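Local atomic coordinates of alginate lyase (Chitinophaga sp. MD30, PDB entry 6KCW), a protein that cleaves alginate as a bacterial lyase of polysaccharide lyase family 36, by a mechanism in which lysine serves as both catalytic base and catalytic acid. Residues 115-120 and 208-213; 89-94 and 131-136; 96-101 and 195-200; 179-184 and 189-194. One frame throughout, in Å; residues are numbered along the deposited sequence.

Contact 1: residues 115-120 and 208-213; sequences TLRMMW and NMTFHT. With PO4 (phosphate ion), chain B.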
loop_
_atom_site.group_PDB
_atom_site.type_symbol
_atom_site.label_atom_id
_atom_site.label_comp_id
_atom_site.label_asym_id
_atom_site.label_seq_id
_atom_site.Cartn_x
_atom_site.Cartn_y
_atom_site.Cartn_z
ATOM N N THR A 115 4.735 -8.987 1.165
ATOM C CA THR A 115 4.461 -7.555 1.045
ATOM C C THR A 115 3.921 -6.993 2.352
ATOM O O THR A 115 3.281 -7.694 3.141
ATOM C CB THR A 115 3.442 -7.207 -0.045
ATOM O OG1 THR A 115 2.278 -8.031 0.109
ATOM C CG2 THR A 115 4.047 -7.348 -1.429
ATOM N N LEU A 116 4.173 -5.696 2.554
ATOM C CA LEU A 116 3.556 -4.899 3.605
ATOM C C LEU A 116 2.693 -3.875 2.868
ATOM O O LEU A 116 3.214 -2.906 2.314
ATOM C CB LEU A 116 4.623 -4.245 4.487
ATOM C CG LEU A 116 4.365 -3.791 5.937
ATOM C CD1 LEU A 116 5.617 -3.155 6.529
ATOM C CD2 LEU A 116 3.180 -2.825 6.029
ATOM N N ARG A 117 1.382 -4.108 2.824
ATOM C CA ARG A 117 0.432 -3.143 2.275
ATOM C C ARG A 117 -0.662 -2.884 3.303
ATOM O O ARG A 117 -0.670 -3.459 4.398
ATOM C CB ARG A 117 -0.184 -3.621 0.946
ATOM C CG ARG A 117 0.827 -3.787 -0.171
ATOM C CD ARG A 117 0.221 -4.476 -1.404
ATOM N NE ARG A 117 -0.510 -5.685 -1.059
ATOM C CZ ARG A 117 -1.313 -6.336 -1.894
ATOM N NH1 ARG A 117 -1.490 -5.907 -3.137
ATOM N NH2 ARG A 117 -1.945 -7.422 -1.484
ATOM N N MET A 118 -1.597 -2.003 2.938
ATOM C CA MET A 118 -2.677 -1.604 3.827
ATOM C C MET A 118 -3.991 -1.611 3.062
ATOM O O MET A 118 -4.028 -1.331 1.859
ATOM C CB MET A 118 -2.431 -0.201 4.443
ATOM C CG MET A 118 -3.430 0.187 5.548
ATOM S SD MET A 118 -3.113 1.785 6.340
ATOM C CE MET A 118 -3.491 2.910 4.978
ATOM N N MET A 119 -5.070 -1.933 3.774
ATOM C CA MET A 119 -6.402 -1.973 3.192
ATOM C C MET A 119 -7.362 -1.130 4.016
ATOM O O MET A 119 -7.127 -0.851 5.193
ATOM C CB MET A 119 -6.961 -3.396 3.122
ATOM C CG MET A 119 -6.198 -4.342 2.244
ATOM S SD MET A 119 -7.105 -5.895 2.134
ATOM C CE MET A 119 -8.686 -5.431 1.425
ATOM N N TRP A 120 -8.457 -0.725 3.377
ATOM C CA TRP A 120 -9.675 -0.417 4.106
ATOM C C TRP A 120 -10.617 -1.610 3.958
ATOM O O TRP A 120 -10.456 -2.444 3.062
ATOM C CB TRP A 120 -10.312 0.891 3.615
ATOM C CG TRP A 120 -11.200 0.743 2.444
ATOM C CD1 TRP A 120 -12.549 0.549 2.462
ATOM C CD2 TRP A 120 -10.817 0.786 1.065
ATOM N NE1 TRP A 120 -13.032 0.456 1.178
ATOM C CE2 TRP A 120 -11.988 0.596 0.301
ATOM C CE3 TRP A 120 -9.597 0.956 0.401
ATOM C CZ2 TRP A 120 -11.976 0.580 -1.096
ATOM C CZ3 TRP A 120 -9.587 0.943 -0.985
ATOM C CH2 TRP A 120 -10.771 0.757 -1.717
ATOM N N ASN A 208 10.907 -3.105 -3.829
ATOM C CA ASN A 208 10.202 -2.002 -4.445
ATOM C C ASN A 208 9.071 -1.523 -3.548
ATOM O O ASN A 208 8.646 -2.208 -2.614
ATOM C CB ASN A 208 9.729 -2.364 -5.873
ATOM C CG ASN A 208 8.732 -3.502 -5.931
ATOM O OD1 ASN A 208 7.757 -3.540 -5.182
ATOM N ND2 ASN A 208 8.946 -4.410 -6.876
ATOM N N MET A 209 8.631 -0.296 -3.824
ATOM C CA MET A 209 7.517 0.326 -3.128
ATOM C C MET A 209 6.222 0.075 -3.904
ATOM O O MET A 209 6.166 0.282 -5.123
ATOM C CB MET A 209 7.777 1.827 -2.955
ATOM C CG MET A 209 6.614 2.581 -2.355
ATOM S SD MET A 209 6.824 4.367 -2.313
ATOM C CE MET A 209 6.843 4.783 -4.050
ATOM N N THR A 210 5.196 -0.396 -3.201
ATOM C CA THR A 210 3.899 -0.646 -3.803
ATOM C C THR A 210 3.021 0.586 -3.683
ATOM O O THR A 210 2.962 1.225 -2.632
ATOM C CB THR A 210 3.193 -1.825 -3.137
ATOM O OG1 THR A 210 2.970 -1.529 -1.756
ATOM C CG2 THR A 210 4.026 -3.111 -3.258
ATOM N N PHE A 211 2.334 0.914 -4.769
ATOM C CA PHE A 211 1.321 1.973 -4.789
ATOM C C PHE A 211 0.060 1.328 -5.348
ATOM O O PHE A 211 -0.210 1.393 -6.551
ATOM C CB PHE A 211 1.769 3.172 -5.610
ATOM C CG PHE A 211 0.765 4.284 -5.641
ATOM C CD1 PHE A 211 -0.116 4.467 -4.582
ATOM C CD2 PHE A 211 0.686 5.144 -6.732
ATOM C CE1 PHE A 211 -1.050 5.488 -4.611
ATOM C CE2 PHE A 211 -0.245 6.170 -6.767
ATOM C CZ PHE A 211 -1.117 6.337 -5.708
ATOM N N HIS A 212 -0.698 0.677 -4.470
ATOM C CA HIS A 212 -1.865 -0.096 -4.870
ATOM C C HIS A 212 -3.126 0.614 -4.400
ATOM O O HIS A 212 -3.302 0.839 -3.194
ATOM C CB HIS A 212 -1.792 -1.521 -4.315
ATOM C CG HIS A 212 -0.701 -2.347 -4.923
ATOM N ND1 HIS A 212 -0.564 -3.693 -4.681
ATOM C CD2 HIS A 212 0.307 -2.013 -5.763
ATOM C CE1 HIS A 212 0.482 -4.155 -5.341
ATOM N NE2 HIS A 212 1.031 -3.154 -6.001
ATOM N N THR A 213 -3.979 0.991 -5.360
ATOM C CA THR A 213 -5.302 1.560 -5.098
ATOM C C THR A 213 -6.295 0.780 -5.946
ATOM O O THR A 213 -6.485 1.096 -7.124
ATOM C CB THR A 213 -5.369 3.038 -5.432
ATOM O OG1 THR A 213 -4.261 3.723 -4.828
ATOM C CG2 THR A 213 -6.676 3.632 -4.913
HETATM P P PO4 B . -4.765 -10.301 -2.444
HETATM O O1 PO4 B . -3.991 -9.250 -3.199
HETATM O O2 PO4 B . -5.205 -11.380 -3.410
HETATM O O3 PO4 B . -6.032 -9.725 -1.853
HETATM O O4 PO4 B . -3.864 -10.937 -1.374
#

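Contact 2: residues 89-94 and 131-136; sequences GGKVGF and QPYIYH. With PO4 (phosphate ion), chain B.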
loop_
_atom_site.group_PDB
_atom_site.type_symbol
_atom_site.label_atom_id
_atom_site.label_comp_id
_atom_site.label_asym_id
_atom_site.label_seq_id
_atom_site.Cartn_x
_atom_site.Cartn_y
_atom_site.Cartn_z
ATOM N N GLY A 89 -14.046 -3.307 0.436
ATOM C CA GLY A 89 -12.731 -2.853 0.822
ATOM C C GLY A 89 -11.778 -2.969 -0.342
ATOM O O GLY A 89 -12.171 -3.253 -1.468
ATOM N N GLY A 90 -10.504 -2.743 -0.067
ATOM C CA GLY A 90 -9.500 -2.842 -1.102
ATOM C C GLY A 90 -8.174 -2.347 -0.568
ATOM O O GLY A 90 -8.045 -2.034 0.616
ATOM N N LYS A 91 -7.202 -2.260 -1.472
ATOM C CA LYS A 91 -5.860 -1.791 -1.144
ATOM C C LYS A 91 -5.770 -0.266 -1.293
ATOM O O LYS A 91 -6.432 0.338 -2.142
ATOM C CB LYS A 91 -4.820 -2.483 -2.041
ATOM C CG LYS A 91 -4.442 -3.931 -1.650
ATOM C CD LYS A 91 -5.652 -4.877 -1.628
ATOM C CE LYS A 91 -5.275 -6.346 -1.495
ATOM N NZ LYS A 91 -6.513 -7.119 -1.215
ATOM N N VAL A 92 -4.928 0.351 -0.464
ATOM C CA VAL A 92 -4.807 1.806 -0.409
ATOM C C VAL A 92 -3.377 2.161 -0.017
ATOM O O VAL A 92 -2.728 1.442 0.736
ATOM C CB VAL A 92 -5.834 2.412 0.584
ATOM C CG1 VAL A 92 -5.592 1.898 2.003
ATOM C CG2 VAL A 92 -5.810 3.935 0.546
ATOM N N GLY A 93 -2.880 3.271 -0.555
ATOM C CA GLY A 93 -1.632 3.853 -0.088
ATOM C C GLY A 93 -0.378 3.089 -0.491
ATOM O O GLY A 93 -0.389 2.173 -1.297
ATOM N N PHE A 94 0.722 3.487 0.134
ATOM C CA PHE A 94 2.061 3.086 -0.263
ATOM C C PHE A 94 2.621 2.066 0.716
ATOM O O PHE A 94 2.594 2.284 1.930
ATOM C CB PHE A 94 2.970 4.315 -0.342
ATOM C CG PHE A 94 2.586 5.271 -1.446
ATOM C CD1 PHE A 94 1.576 6.194 -1.257
ATOM C CD2 PHE A 94 3.227 5.223 -2.675
ATOM C CE1 PHE A 94 1.220 7.067 -2.275
ATOM C CE2 PHE A 94 2.879 6.089 -3.695
ATOM C CZ PHE A 94 1.870 7.008 -3.505
ATOM N N GLN A 131 -6.587 -1.590 7.936
ATOM C CA GLN A 131 -6.091 -2.846 8.482
ATOM C C GLN A 131 -4.802 -3.188 7.768
ATOM O O GLN A 131 -4.723 -3.025 6.542
ATOM C CB GLN A 131 -7.106 -3.994 8.329
ATOM C CG GLN A 131 -7.236 -4.585 6.904
ATOM C CD GLN A 131 -8.248 -5.736 6.792
ATOM O OE1 GLN A 131 -9.043 -5.979 7.705
ATOM N NE2 GLN A 131 -8.213 -6.450 5.665
ATOM N N PRO A 132 -3.776 -3.640 8.477
ATOM C CA PRO A 132 -2.611 -4.205 7.795
ATOM C C PRO A 132 -3.044 -5.349 6.893
ATOM O O PRO A 132 -4.095 -5.966 7.083
ATOM C CB PRO A 132 -1.724 -4.714 8.941
ATOM C CG PRO A 132 -2.282 -4.085 10.196
ATOM C CD PRO A 132 -3.726 -3.814 9.938
ATOM N N TYR A 133 -2.210 -5.631 5.896
ATOM C CA TYR A 133 -2.489 -6.703 4.942
ATOM C C TYR A 133 -1.133 -7.242 4.482
ATOM O O TYR A 133 -0.586 -6.798 3.472
ATOM C CB TYR A 133 -3.336 -6.209 3.777
ATOM C CG TYR A 133 -4.010 -7.337 3.046
ATOM C CD1 TYR A 133 -5.075 -8.014 3.626
ATOM C CD2 TYR A 133 -3.572 -7.746 1.796
ATOM C CE1 TYR A 133 -5.693 -9.052 2.989
ATOM C CE2 TYR A 133 -4.190 -8.790 1.144
ATOM C CZ TYR A 133 -5.253 -9.438 1.745
ATOM O OH TYR A 133 -5.873 -10.488 1.110
ATOM N N ILE A 134 -0.599 -8.190 5.241
ATOM C CA ILE A 134 0.796 -8.595 5.124
ATOM C C ILE A 134 0.857 -10.034 4.623
ATOM O O ILE A 134 0.261 -10.937 5.221
ATOM C CB ILE A 134 1.533 -8.451 6.465
ATOM C CG1 ILE A 134 1.193 -7.117 7.122
ATOM C CG2 ILE A 134 3.025 -8.480 6.257
ATOM C CD1 ILE A 134 1.467 -5.953 6.238
ATOM N N TYR A 135 1.547 -10.242 3.506
ATOM C CA TYR A 135 2.022 -11.568 3.147
ATOM C C TYR A 135 3.421 -11.692 3.730
ATOM O O TYR A 135 4.218 -10.752 3.641
ATOM C CB TYR A 135 2.034 -11.787 1.626
ATOM C CG TYR A 135 0.658 -11.825 0.975
ATOM C CD1 TYR A 135 -0.042 -10.655 0.740
ATOM C CD2 TYR A 135 0.072 -13.029 0.571
ATOM C CE1 TYR A 135 -1.293 -10.662 0.148
ATOM C CE2 TYR A 135 -1.193 -13.049 -0.028
ATOM C CZ TYR A 135 -1.871 -11.853 -0.233
ATOM O OH TYR A 135 -3.129 -11.812 -0.820
ATOM N N HIS A 136 3.693 -12.822 4.376
ATOM C CA HIS A 136 5.001 -13.085 4.962
ATOM C C HIS A 136 5.148 -14.591 5.164
ATOM O O HIS A 136 4.243 -15.378 4.860
ATOM C CB HIS A 136 5.178 -12.330 6.269
ATOM C CG HIS A 136 4.118 -12.635 7.275
ATOM N ND1 HIS A 136 4.365 -13.365 8.418
ATOM C CD2 HIS A 136 2.802 -12.314 7.309
ATOM C CE1 HIS A 136 3.247 -13.478 9.114
ATOM N NE2 HIS A 136 2.285 -12.850 8.465
HETATM P P PO4 B . -4.765 -10.301 -2.444
HETATM O O1 PO4 B . -3.991 -9.250 -3.199
HETATM O O2 PO4 B . -5.205 -11.380 -3.410
HETATM O O3 PO4 B . -6.032 -9.725 -1.853
HETATM O O4 PO4 B . -3.864 -10.937 -1.374
#

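Contact 3: residues 96-101 and 195-200; sequences FSIGEG and IRWTTN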
loop_
_atom_site.group_PDB
_atom_site.type_symbol
_atom_site.label_atom_id
_atom_site.label_comp_id
_atom_site.label_asym_id
_atom_site.label_seq_id
_atom_site.Cartn_x
_atom_site.Cartn_y
_atom_site.Cartn_z
ATOM N N PHE A 96 5.450 -1.789 0.759
ATOM C CA PHE A 96 6.726 -2.347 0.337
ATOM C C PHE A 96 6.548 -3.810 -0.013
ATOM O O PHE A 96 5.606 -4.467 0.438
ATOM C CB PHE A 96 7.800 -2.206 1.426
ATOM C CG PHE A 96 8.172 -0.775 1.730
ATOM C CD1 PHE A 96 9.015 -0.071 0.882
ATOM C CD2 PHE A 96 7.684 -0.138 2.862
ATOM C CE1 PHE A 96 9.361 1.248 1.157
ATOM C CE2 PHE A 96 8.033 1.178 3.149
ATOM C CZ PHE A 96 8.877 1.869 2.299
ATOM N N SER A 97 7.484 -4.314 -0.819
ATOM C CA SER A 97 7.522 -5.710 -1.211
ATOM C C SER A 97 8.937 -6.248 -1.068
ATOM O O SER A 97 9.879 -5.693 -1.640
ATOM C CB SER A 97 7.084 -5.884 -2.649
ATOM O OG SER A 97 8.160 -5.459 -3.453
ATOM N N ILE A 98 9.072 -7.362 -0.360
ATOM C CA ILE A 98 10.345 -8.049 -0.177
ATOM C C ILE A 98 10.388 -9.261 -1.099
ATOM O O ILE A 98 9.374 -9.943 -1.290
ATOM C CB ILE A 98 10.530 -8.451 1.300
ATOM C CG1 ILE A 98 10.812 -7.208 2.143
ATOM C CG2 ILE A 98 11.638 -9.473 1.458
ATOM C CD1 ILE A 98 11.008 -7.499 3.621
ATOM N N GLY A 99 11.559 -9.510 -1.693
ATOM C CA GLY A 99 11.759 -10.684 -2.538
ATOM C C GLY A 99 10.805 -10.751 -3.715
ATOM O O GLY A 99 10.649 -9.796 -4.483
ATOM N N GLU A 100 10.163 -11.913 -3.871
ATOM C CA GLU A 100 9.165 -12.129 -4.917
ATOM C C GLU A 100 7.905 -11.289 -4.706
ATOM O O GLU A 100 7.014 -11.319 -5.560
ATOM C CB GLU A 100 8.801 -13.632 -5.004
ATOM C CG GLU A 100 9.765 -14.493 -5.855
ATOM C CD GLU A 100 9.459 -16.012 -5.848
ATOM O OE1 GLU A 100 10.413 -16.783 -6.102
ATOM O OE2 GLU A 100 8.299 -16.449 -5.597
ATOM N N GLY A 101 7.805 -10.555 -3.591
ATOM C CA GLY A 101 6.660 -9.696 -3.314
ATOM C C GLY A 101 5.311 -10.393 -3.277
ATOM O O GLY A 101 4.383 -9.993 -3.983
ATOM N N ILE A 195 8.777 -9.980 12.773
ATOM C CA ILE A 195 8.196 -10.786 11.707
ATOM C C ILE A 195 9.312 -11.514 10.982
ATOM O O ILE A 195 10.466 -11.082 10.987
ATOM C CB ILE A 195 7.379 -9.892 10.738
ATOM C CG1 ILE A 195 6.388 -10.712 9.918
ATOM C CG2 ILE A 195 8.306 -9.133 9.818
ATOM C CD1 ILE A 195 5.600 -9.881 8.909
ATOM N N ARG A 196 8.964 -12.635 10.359
ATOM C CA ARG A 196 9.828 -13.337 9.425
ATOM C C ARG A 196 9.240 -13.128 8.039
ATOM O O ARG A 196 8.088 -13.502 7.796
ATOM C CB ARG A 196 9.919 -14.817 9.801
ATOM C CG ARG A 196 10.675 -15.725 8.832
ATOM C CD ARG A 196 11.077 -17.024 9.525
ATOM N NE ARG A 196 9.921 -17.747 10.051
ATOM C CZ ARG A 196 9.949 -19.019 10.459
ATOM N NH1 ARG A 196 11.078 -19.730 10.411
ATOM N NH2 ARG A 196 8.836 -19.592 10.905
ATOM N N TRP A 197 10.002 -12.475 7.155
ATOM C CA TRP A 197 9.557 -12.246 5.784
ATOM C C TRP A 197 9.914 -13.401 4.866
ATOM O O TRP A 197 9.090 -13.822 4.048
ATOM C CB TRP A 197 10.178 -10.974 5.202
ATOM C CG TRP A 197 9.787 -9.732 5.901
ATOM C CD1 TRP A 197 10.547 -9.020 6.757
ATOM C CD2 TRP A 197 8.533 -9.043 5.796
ATOM N NE1 TRP A 197 9.851 -7.928 7.205
ATOM C CE2 TRP A 197 8.610 -7.917 6.627
ATOM C CE3 TRP A 197 7.355 -9.273 5.075
ATOM C CZ2 TRP A 197 7.554 -7.012 6.770
ATOM C CZ3 TRP A 197 6.310 -8.386 5.217
ATOM C CH2 TRP A 197 6.415 -7.265 6.062
ATOM N N THR A 198 11.141 -13.899 4.983
ATOM C CA THR A 198 11.703 -14.852 4.043
ATOM C C THR A 198 12.502 -15.898 4.809
ATOM O O THR A 198 12.982 -15.648 5.924
ATOM C CB THR A 198 12.615 -14.140 3.029
ATOM O OG1 THR A 198 13.660 -13.461 3.731
ATOM C CG2 THR A 198 11.841 -13.097 2.228
ATOM N N THR A 199 12.641 -17.087 4.206
ATOM C CA THR A 199 13.673 -18.019 4.632
ATOM C C THR A 199 14.782 -18.182 3.602
ATOM O O THR A 199 15.819 -18.779 3.920
ATOM C CB THR A 199 13.074 -19.390 4.988
ATOM O OG1 THR A 199 12.103 -19.777 4.011
ATOM C CG2 THR A 199 12.415 -19.337 6.369
ATOM N N ASN A 200 14.606 -17.634 2.402
ATOM C CA ASN A 200 15.635 -17.594 1.366
ATOM C C ASN A 200 16.320 -16.231 1.407
ATOM O O ASN A 200 15.701 -15.215 1.067
ATOM C CB ASN A 200 15.009 -17.837 -0.005
ATOM C CG ASN A 200 15.988 -17.624 -1.144
ATOM O OD1 ASN A 200 17.194 -17.789 -0.993
ATOM N ND2 ASN A 200 15.460 -17.247 -2.308
#

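Contact 4: residues 179-184 and 189-194; sequences GRAQII and TVLDTA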
loop_
_atom_site.group_PDB
_atom_site.type_symbol
_atom_site.label_atom_id
_atom_site.label_comp_id
_atom_site.label_asym_id
_atom_site.label_seq_id
_atom_site.Cartn_x
_atom_site.Cartn_y
_atom_site.Cartn_z
ATOM N N GLY A 179 12.901 -9.664 11.471
ATOM C CA GLY A 179 12.402 -8.586 10.646
ATOM C C GLY A 179 11.442 -7.699 11.414
ATOM O O GLY A 179 11.303 -7.788 12.634
ATOM N N ARG A 180 10.754 -6.830 10.678
ATOM C CA ARG A 180 9.813 -5.917 11.312
ATOM C C ARG A 180 8.786 -5.448 10.294
ATOM O O ARG A 180 9.139 -5.136 9.155
ATOM C CB ARG A 180 10.533 -4.696 11.906
ATOM C CG ARG A 180 9.740 -3.976 12.974
ATOM C CD ARG A 180 10.071 -4.537 14.376
ATOM N NE ARG A 180 9.557 -3.644 15.416
ATOM C CZ ARG A 180 10.305 -2.808 16.132
ATOM N NH1 ARG A 180 11.618 -2.761 15.947
ATOM N NH2 ARG A 180 9.742 -2.036 17.055
ATOM N N ALA A 181 7.525 -5.364 10.723
ATOM C CA ALA A 181 6.467 -4.727 9.939
ATOM C C ALA A 181 5.721 -3.740 10.829
ATOM O O ALA A 181 5.215 -4.124 11.886
ATOM C CB ALA A 181 5.501 -5.773 9.364
ATOM N N GLN A 182 5.633 -2.482 10.406
ATOM C CA GLN A 182 5.025 -1.457 11.245
ATOM C C GLN A 182 4.150 -0.530 10.417
ATOM O O GLN A 182 4.556 -0.080 9.340
ATOM C CB GLN A 182 6.097 -0.644 11.978
ATOM C CG GLN A 182 5.565 0.522 12.822
ATOM C CD GLN A 182 6.680 1.340 13.465
ATOM O OE1 GLN A 182 6.995 2.447 13.023
ATOM N NE2 GLN A 182 7.281 0.794 14.513
ATOM N N ILE A 183 2.957 -0.228 10.941
ATOM C CA ILE A 183 2.058 0.780 10.380
ATOM C C ILE A 183 1.617 1.731 11.485
ATOM O O ILE A 183 1.083 1.292 12.508
ATOM C CB ILE A 183 0.820 0.147 9.725
ATOM C CG1 ILE A 183 1.224 -0.739 8.542
ATOM C CG2 ILE A 183 -0.158 1.248 9.285
ATOM C CD1 ILE A 183 0.102 -1.572 8.023
ATOM N N ILE A 184 1.803 3.031 11.263
ATOM C CA ILE A 184 1.425 4.073 12.219
ATOM C C ILE A 184 0.482 5.037 11.509
ATOM O O ILE A 184 0.830 5.587 10.458
ATOM C CB ILE A 184 2.653 4.827 12.770
ATOM C CG1 ILE A 184 3.769 3.859 13.177
ATOM C CG2 ILE A 184 2.255 5.699 13.962
ATOM C CD1 ILE A 184 3.493 3.085 14.460
ATOM N N THR A 189 -0.131 3.553 16.887
ATOM C CA THR A 189 0.348 2.265 16.394
ATOM C C THR A 189 -0.817 1.389 15.932
ATOM O O THR A 189 -1.746 1.109 16.696
ATOM C CB THR A 189 1.152 1.542 17.475
ATOM O OG1 THR A 189 2.365 2.259 17.727
ATOM C CG2 THR A 189 1.511 0.111 17.054
ATOM N N VAL A 190 -0.766 0.951 14.681
ATOM C CA VAL A 190 -1.756 0.004 14.183
ATOM C C VAL A 190 -1.139 -1.376 14.285
ATOM O O VAL A 190 -1.691 -2.280 14.926
ATOM C CB VAL A 190 -2.176 0.321 12.738
ATOM C CG1 VAL A 190 -3.324 -0.581 12.310
ATOM C CG2 VAL A 190 -2.567 1.782 12.622
ATOM N N LEU A 191 0.018 -1.541 13.658
ATOM C CA LEU A 191 0.772 -2.782 13.700
ATOM C C LEU A 191 2.227 -2.427 13.937
ATOM O O LEU A 191 2.777 -1.577 13.228
ATOM C CB LEU A 191 0.627 -3.574 12.399
ATOM C CG LEU A 191 1.510 -4.819 12.296
ATOM C CD1 LEU A 191 0.976 -5.919 13.202
ATOM C CD2 LEU A 191 1.627 -5.309 10.851
ATOM N N ASP A 192 2.846 -3.071 14.932
ATOM C CA ASP A 192 4.285 -2.922 15.159
ATOM C C ASP A 192 4.771 -4.258 15.720
ATOM O O ASP A 192 4.806 -4.461 16.934
ATOM C CB ASP A 192 4.594 -1.757 16.096
ATOM C CG ASP A 192 6.066 -1.697 16.501
ATOM O OD1 ASP A 192 6.928 -2.162 15.725
ATOM O OD2 ASP A 192 6.362 -1.190 17.610
ATOM N N THR A 193 5.121 -5.173 14.820
ATOM C CA THR A 193 5.475 -6.530 15.202
ATOM C C THR A 193 6.802 -6.943 14.583
ATOM O O THR A 193 7.143 -6.537 13.466
ATOM C CB THR A 193 4.419 -7.549 14.768
ATOM O OG1 THR A 193 4.879 -8.869 15.101
ATOM C CG2 THR A 193 4.213 -7.481 13.274
ATOM N N ALA A 194 7.539 -7.775 15.311
ATOM C CA ALA A 194 8.630 -8.477 14.675
ATOM C C ALA A 194 8.030 -9.563 13.793
ATOM O O ALA A 194 6.895 -10.001 14.000
ATOM C CB ALA A 194 9.589 -9.042 15.724
#

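Contact 1: residues 115-120 and 208-213
R117 reaches across the intervening strands to H212 with one nitrogen and to a phosphate with another. They sit on strands 113-122 and 206-215 of one sheet in a jelly-roll beta sandwich. The axes of 115-120 and 208-213 run roughly parallel, 8.3 Å apart at their closest, with strands 89-92 and 94-99 between them pairing with both, so side chains carry most of the contact. R117 NH1 donates to H212 ND1 over 2.9 Å with an N-H...N angle of 156°. The bond lies in both the ring and guanidinium planes, yet these stand 84° apart, each group meeting the other at its edge. The arginine chain is otherwise extended and bends at chi3 (-49°), which turns the guanidinium back toward the ring. R117 NH2 donates to O1 of the phosphate ion at 3.2 Å. N63 takes the other ring nitrogen of H212, so both ends of the imidazole are fixed. The histidine thus probably helps to orient the arginine toward the anion. T210 packs against both partners: its CB sits 3.8 Å above one face of the H212 ring, and its OG1 lies 3.5 Å from R117 CG.

Contact 2: residues 89-94 and 131-136
K91 and Y133 reach out from separate strands and converge on one phosphate ion, the lysine coming in obliquely to the tyrosine ring. The ammonium NZ lies 4.3 Å from the ring centroid, 33° off the normal, an off-centre cation-pi contact whose closest approach is from NZ to CE2 at 3.7 Å. A bend at chi2 (58°) carries the lysine chain out of line before it straightens again toward the anion. There NZ donates to phosphate O3 over 2.7 Å, and a further bond to the carbonyl of G216 helps to fix its position. Y133, with CG anti to the backbone N (chi1 -161°), presents its rim to the same ion, where phosphate O4 lies in the ring plane, 3.2 Å from Y133 OH. That hydroxyl also meets the backbone N of G144, a stronger partner. The modelled approach of Y135 to O4 is too short to be trusted, so the place of O4 and the Y133 OH bond to it are doubtful too. The cluster is consistent with an anion-binding pocket for the acidic substrate; the phosphate probably came from the crystallisation liquor. Strand 113-122 runs between strands 89-92 and 128-135 and pairs with both, its M119 packing against K91 and Y133, while strand 206-215 flanks strand 89-92 on its other edge.

Contact 3: residues 96-101 and 195-200
I98 drives its terminal methyl into the face of the W197 indole where two sheets of the jelly-roll sandwich come together. The aromatic part is a CH-pi contact: CD1 of I98 stands 3.5 Å from the centroid of the five-membered ring, just 12° off its normal. With CD1 anti to CA (chi2 180°) the I98 chain extends to the indole, the two side chains crossing at about a right angle. I195 CG2 covers the opposite face of the ring, so the indole is clamped between two aliphatic groups. With W197 cut back to alanine, both methyls would probably lose the surface they press on and a gap would open beside I98. Apolar contact continues from methyl to methyl, I98 CG2 lying 3.7 Å from T198 CG2, and I169 of strand 162-170 adjoins both I98 and W197. Polar interactions hold each segment separately. N172 OD1 accepts from the backbone N of T198 in the loop after strand 188-195, and the indole NE1 makes weak bonds to the carbonyls of K170 and R180. At the end of strand 94-99 the chain reverses in a type II' turn, closed by G101 N donating to I98 O at 2.9 Å.

Contact 4: residues 179-184 and 189-194
R180 sets the edge of its guanidinium to the carboxylate of D192 across a beta hairpin, the two groups nearly coplanar (22°). NE donates to OD1 over 3.0 Å on the syn side, and NH2 adds a weak bond to the same oxygen. A bend at chi2 (91°) turns the arginine across the hairpin to the acid. Q182, alongside D192, offers NE2 to OD1 in a further weak bond at 3.2 Å, with its amide nearly perpendicular to the carboxylate. A leucine in place of R180 would probably leave the charge of D192 without its mate and the carboxylate freer to turn. The backbone is antiparallel: A181 and T193 form a hydrogen-bonded pair, A181 N to T193 O at 3.0 Å and T193 N to A181 O at 3.1 Å. Nearer the turn a classic bulge interrupts the pairing, and I183 O accepts from both V190 N (2.9 Å) and L191 N (3.2 Å). I183 CG2 meets V190 CB at 4.1 Å. A181, I183 and L191 turn to the face packed on strands 113-122 and 128-135, opposite the R180-D192 pair. T193 OG1 reaches forward to the next residue and donates to A194 O at 2.6 Å.

Contacts 1 and 2, centred about 5 Å apart, share one phosphate-binding spot, probably part of the substrate-binding region, where R117, K91 and probably Y133 meet the ion. The backbone joins them too, M119 O accepting from Q131 N at 2.9 Å. Contacts 3 and 4 are structural packing, with centres about 13 to 15 Å from the first two and from each other. Strand 113-122 links the regions: R117 faces the anion, while L116 CD2 meets I183 CG1 of contact 4 at 3.8 Å on the other side. W197 continues that layer, its CZ2 lying 3.5 Å from A181 CB. The sandwich thus carries the anion on one face of a sheet and a hydrophobic core on the other.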